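Local coordinates for pectate lyase (PDB 1RU4), which cleaves pectate (polygalacturonate) by beta-elimination and is built as a parallel beta-helix, at residues I60-F72 with F94-Y108. Sequence-based numbering, arbitrary orientation.
Sequences IPYTQGKGNTITF and FDFSFPDSQWVQASY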
# COMPACT_ATOMS: atom_id res chain seq x y z
N ILE A 60 -5.86 -11.14 19.64
CA ILE A 60 -4.67 -11.71 20.26
C ILE A 60 -4.41 -10.93 21.54
O ILE A 60 -4.24 -9.71 21.51
CB ILE A 60 -3.42 -11.60 19.34
CG1 ILE A 60 -3.65 -12.32 18.00
CG2 ILE A 60 -2.20 -12.20 20.03
CD1 ILE A 60 -4.40 -11.50 16.96
N PRO A 61 -4.40 -11.62 22.70
CA PRO A 61 -4.16 -10.97 24.00
C PRO A 61 -2.85 -10.19 24.08
O PRO A 61 -1.83 -10.60 23.51
CB PRO A 61 -4.17 -12.15 24.97
CG PRO A 61 -5.10 -13.11 24.33
CD PRO A 61 -4.67 -13.05 22.88
N TYR A 62 -2.90 -9.07 24.79
CA TYR A 62 -1.73 -8.24 25.02
C TYR A 62 -1.22 -8.43 26.45
O TYR A 62 -2.01 -8.55 27.39
CB TYR A 62 -2.09 -6.76 24.78
CG TYR A 62 -1.23 -5.77 25.54
CD1 TYR A 62 0.01 -5.38 25.07
CD2 TYR A 62 -1.68 -5.22 26.75
CE1 TYR A 62 0.80 -4.46 25.76
CE2 TYR A 62 -0.91 -4.30 27.45
CZ TYR A 62 0.33 -3.93 26.95
OH TYR A 62 1.09 -3.00 27.64
N THR A 63 0.10 -8.46 26.59
CA THR A 63 0.75 -8.53 27.89
C THR A 63 1.88 -7.50 27.88
O THR A 63 2.74 -7.53 27.00
CB THR A 63 1.35 -9.93 28.17
OG1 THR A 63 0.31 -10.92 28.12
CG2 THR A 63 2.00 -9.97 29.55
N GLN A 64 1.85 -6.58 28.84
CA GLN A 64 2.82 -5.49 28.90
C GLN A 64 4.27 -5.96 28.81
O GLN A 64 4.68 -6.88 29.52
CB GLN A 64 2.61 -4.68 30.19
CG GLN A 64 3.11 -3.23 30.15
CD GLN A 64 4.62 -3.11 30.23
OE1 GLN A 64 5.23 -2.32 29.49
NE2 GLN A 64 5.24 -3.87 31.12
N GLY A 65 5.02 -5.35 27.90
CA GLY A 65 6.43 -5.67 27.73
C GLY A 65 6.74 -6.95 26.99
O GLY A 65 7.89 -7.38 26.97
N LYS A 66 5.74 -7.57 26.38
CA LYS A 66 5.94 -8.82 25.65
C LYS A 66 5.31 -8.77 24.26
O LYS A 66 4.23 -8.21 24.07
CB LYS A 66 5.35 -10.00 26.43
CG LYS A 66 5.98 -10.21 27.80
CD LYS A 66 5.38 -11.41 28.50
CE LYS A 66 5.97 -11.59 29.89
NZ LYS A 66 5.39 -12.76 30.60
N GLY A 67 6.00 -9.37 23.28
CA GLY A 67 5.47 -9.44 21.93
C GLY A 67 4.42 -10.53 21.80
O GLY A 67 4.43 -11.49 22.56
N ASN A 68 3.51 -10.38 20.84
CA ASN A 68 2.46 -11.37 20.62
C ASN A 68 2.27 -11.70 19.13
O ASN A 68 1.20 -12.14 18.70
CB ASN A 68 1.14 -10.92 21.26
CG ASN A 68 0.63 -9.60 20.70
OD1 ASN A 68 1.27 -8.99 19.84
ND2 ASN A 68 -0.52 -9.16 21.18
N THR A 69 3.36 -11.54 18.39
CA THR A 69 3.45 -11.78 16.95
C THR A 69 2.99 -13.18 16.52
O THR A 69 3.23 -14.16 17.23
CB THR A 69 4.92 -11.62 16.49
OG1 THR A 69 5.39 -10.32 16.87
CG2 THR A 69 5.06 -11.80 14.98
N ILE A 70 2.34 -13.26 15.36
CA ILE A 70 2.02 -14.54 14.74
C ILE A 70 3.02 -14.70 13.59
O ILE A 70 3.09 -13.85 12.70
CB ILE A 70 0.58 -14.59 14.18
CG1 ILE A 70 -0.43 -14.44 15.31
CG2 ILE A 70 0.36 -15.92 13.44
CD1 ILE A 70 -1.88 -14.42 14.84
N THR A 71 3.80 -15.77 13.64
CA THR A 71 4.81 -16.04 12.61
C THR A 71 4.30 -17.00 11.54
O THR A 71 3.77 -18.07 11.85
CB THR A 71 6.11 -16.60 13.22
OG1 THR A 71 6.69 -15.62 14.09
CG2 THR A 71 7.12 -16.96 12.13
N PHE A 72 4.46 -16.59 10.29
CA PHE A 72 4.09 -17.41 9.14
C PHE A 72 5.38 -17.94 8.51
O PHE A 72 5.94 -17.31 7.61
CB PHE A 72 3.29 -16.58 8.13
CG PHE A 72 1.97 -16.09 8.65
CD1 PHE A 72 1.91 -15.03 9.55
CD2 PHE A 72 0.78 -16.69 8.26
CE1 PHE A 72 0.69 -14.58 10.06
CE2 PHE A 72 -0.45 -16.25 8.76
CZ PHE A 72 -0.49 -15.19 9.66
N PHE A 94 -7.51 -8.93 12.56
CA PHE A 94 -6.64 -9.45 13.61
C PHE A 94 -6.17 -8.28 14.48
O PHE A 94 -5.39 -7.43 14.04
CB PHE A 94 -5.45 -10.20 13.01
CG PHE A 94 -5.82 -11.50 12.37
CD1 PHE A 94 -6.52 -11.52 11.16
CD2 PHE A 94 -5.50 -12.71 12.98
CE1 PHE A 94 -6.89 -12.73 10.57
CE2 PHE A 94 -5.86 -13.93 12.39
CZ PHE A 94 -6.56 -13.94 11.19
N ASP A 95 -6.67 -8.25 15.71
CA ASP A 95 -6.40 -7.17 16.66
C ASP A 95 -5.37 -7.64 17.69
O ASP A 95 -5.67 -8.50 18.52
CB ASP A 95 -7.70 -6.77 17.36
CG ASP A 95 -7.56 -5.57 18.27
OD1 ASP A 95 -6.45 -5.01 18.39
OD2 ASP A 95 -8.58 -5.17 18.87
N PHE A 96 -4.18 -7.06 17.64
CA PHE A 96 -3.10 -7.44 18.54
C PHE A 96 -3.10 -6.72 19.90
O PHE A 96 -2.18 -6.88 20.70
CB PHE A 96 -1.75 -7.34 17.83
CG PHE A 96 -1.55 -8.41 16.79
CD1 PHE A 96 -2.10 -8.29 15.52
CD2 PHE A 96 -0.86 -9.58 17.11
CE1 PHE A 96 -1.96 -9.31 14.57
CE2 PHE A 96 -0.72 -10.61 16.18
CZ PHE A 96 -1.27 -10.47 14.91
N SER A 97 -4.14 -5.92 20.12
CA SER A 97 -4.47 -5.36 21.43
C SER A 97 -3.51 -4.42 22.16
O SER A 97 -3.70 -4.16 23.35
CB SER A 97 -4.85 -6.51 22.38
OG SER A 97 -5.84 -7.34 21.81
N PHE A 98 -2.51 -3.88 21.48
CA PHE A 98 -1.58 -2.97 22.15
C PHE A 98 -2.19 -1.62 22.50
O PHE A 98 -2.90 -1.02 21.69
CB PHE A 98 -0.33 -2.73 21.29
CG PHE A 98 0.78 -3.69 21.57
CD1 PHE A 98 0.74 -4.98 21.08
CD2 PHE A 98 1.87 -3.30 22.35
CE1 PHE A 98 1.77 -5.88 21.36
CE2 PHE A 98 2.90 -4.19 22.64
CZ PHE A 98 2.85 -5.48 22.14
N PRO A 99 -1.98 -1.15 23.75
CA PRO A 99 -2.52 0.15 24.14
C PRO A 99 -1.82 1.20 23.28
O PRO A 99 -0.74 0.94 22.74
CB PRO A 99 -2.09 0.27 25.60
CG PRO A 99 -2.10 -1.15 26.07
CD PRO A 99 -1.43 -1.86 24.91
N ASP A 100 -2.42 2.38 23.16
CA ASP A 100 -1.88 3.43 22.30
C ASP A 100 -0.44 3.86 22.62
O ASP A 100 0.34 4.15 21.72
CB ASP A 100 -2.81 4.65 22.31
CG ASP A 100 -4.17 4.35 21.69
OD1 ASP A 100 -5.05 5.24 21.76
OD2 ASP A 100 -4.36 3.25 21.14
N SER A 101 -0.10 3.87 23.91
CA SER A 101 1.22 4.32 24.34
C SER A 101 2.30 3.24 24.35
O SER A 101 3.49 3.54 24.47
CB SER A 101 1.12 4.94 25.74
OG SER A 101 0.67 3.97 26.68
N GLN A 102 1.88 1.98 24.21
CA GLN A 102 2.80 0.85 24.30
C GLN A 102 3.28 0.33 22.95
O GLN A 102 2.57 0.40 21.95
CB GLN A 102 2.15 -0.29 25.08
CG GLN A 102 1.77 0.05 26.51
CD GLN A 102 2.97 0.28 27.40
OE1 GLN A 102 3.91 -0.51 27.40
NE2 GLN A 102 2.94 1.36 28.18
N TRP A 103 4.50 -0.21 22.95
CA TRP A 103 5.09 -0.83 21.77
C TRP A 103 6.23 -1.75 22.20
O TRP A 103 6.82 -1.55 23.28
CB TRP A 103 5.60 0.23 20.78
CG TRP A 103 6.71 1.08 21.33
CD1 TRP A 103 6.57 2.19 22.12
CD2 TRP A 103 8.11 0.88 21.18
NE1 TRP A 103 7.80 2.69 22.46
CE2 TRP A 103 8.77 1.90 21.90
CE3 TRP A 103 8.88 -0.07 20.50
CZ2 TRP A 103 10.16 1.99 21.96
CZ3 TRP A 103 10.27 0.02 20.56
CH2 TRP A 103 10.90 1.05 21.29
N VAL A 104 6.50 -2.76 21.39
CA VAL A 104 7.57 -3.72 21.65
C VAL A 104 8.40 -3.92 20.39
O VAL A 104 7.87 -4.21 19.32
CB VAL A 104 7.01 -5.09 22.13
CG1 VAL A 104 8.12 -6.15 22.13
CG2 VAL A 104 6.41 -4.97 23.52
N GLN A 105 9.72 -3.74 20.52
CA GLN A 105 10.65 -3.92 19.42
C GLN A 105 10.46 -5.29 18.77
O GLN A 105 10.47 -6.32 19.44
CB GLN A 105 12.09 -3.79 19.93
CG GLN A 105 13.16 -3.82 18.84
CD GLN A 105 13.23 -2.53 18.04
OE1 GLN A 105 12.99 -1.45 18.57
NE2 GLN A 105 13.58 -2.64 16.76
N ALA A 106 10.25 -5.28 17.45
CA ALA A 106 10.05 -6.49 16.65
C ALA A 106 8.75 -7.25 16.92
O ALA A 106 8.60 -8.38 16.45
CB ALA A 106 11.26 -7.43 16.78
N SER A 107 7.83 -6.65 17.66
CA SER A 107 6.53 -7.28 17.88
C SER A 107 5.60 -6.96 16.72
O SER A 107 4.65 -6.18 16.85
CB SER A 107 5.90 -6.85 19.20
OG SER A 107 4.68 -7.54 19.42
N TYR A 108 5.89 -7.56 15.57
CA TYR A 108 5.06 -7.38 14.38
C TYR A 108 3.72 -8.06 14.62
O TYR A 108 3.57 -8.85 15.56
CB TYR A 108 5.74 -8.04 13.17
CG TYR A 108 7.23 -7.80 13.08
CD1 TYR A 108 8.12 -8.87 13.01
CD2 TYR A 108 7.75 -6.50 13.08
CE1 TYR A 108 9.49 -8.66 12.93
CE2 TYR A 108 9.13 -6.28 13.00
CZ TYR A 108 9.99 -7.36 12.93
OH TYR A 108 11.35 -7.16 12.86
O HOH W 1 2.15 -7.31 17.89
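Tyr62 presents one ring face to Pro99, whose CD makes a CH-pi contact over the ring centre, 3.4 Å from the centroid, while the CD1-CE1 edge of Tyr62 is turned to the face of Phe98. That T-shaped pair has centroids 5.0 Å apart and planes at 65°. At the far end of the ring, Tyr62 OH abuts CG of Gln102. Asn68 and Phe98 run antiparallel past one another, the amide steeply inclined (78°) to the ring, with Asn68 OD1 in plane at the ring edge, 3.5 Å from Phe98 CE1. With CG of Asn68 between backbone N and carbonyl carbon (chi1 60°), its amide reaches the other loop. Asn68 ND2 grips two carbonyl oxygens lying close to the amide plane: Phe96 O across the contact at 2.9 Å and Pro61 O within 60-72 at 3.0 Å, which fixes the amide's rotation; water 1 bridges Asn68 OD1 and Ser107 O. Ile60 runs alongside Phe96, its CD1 in CH-pi contact over the ring centre, whereas Ile70 CG1 meets the ring edge. Ser97 OG donates to Ile60 O, and Thr69 OG1 to Tyr108 O. In these successive beta-helix turns, Ile60 N to Asp95 O prolongs the parallel pairing of strands 56-59 and 92-95, and strand 70-72 pairs onward with 110-112, whose Phe110 also touches Phe96.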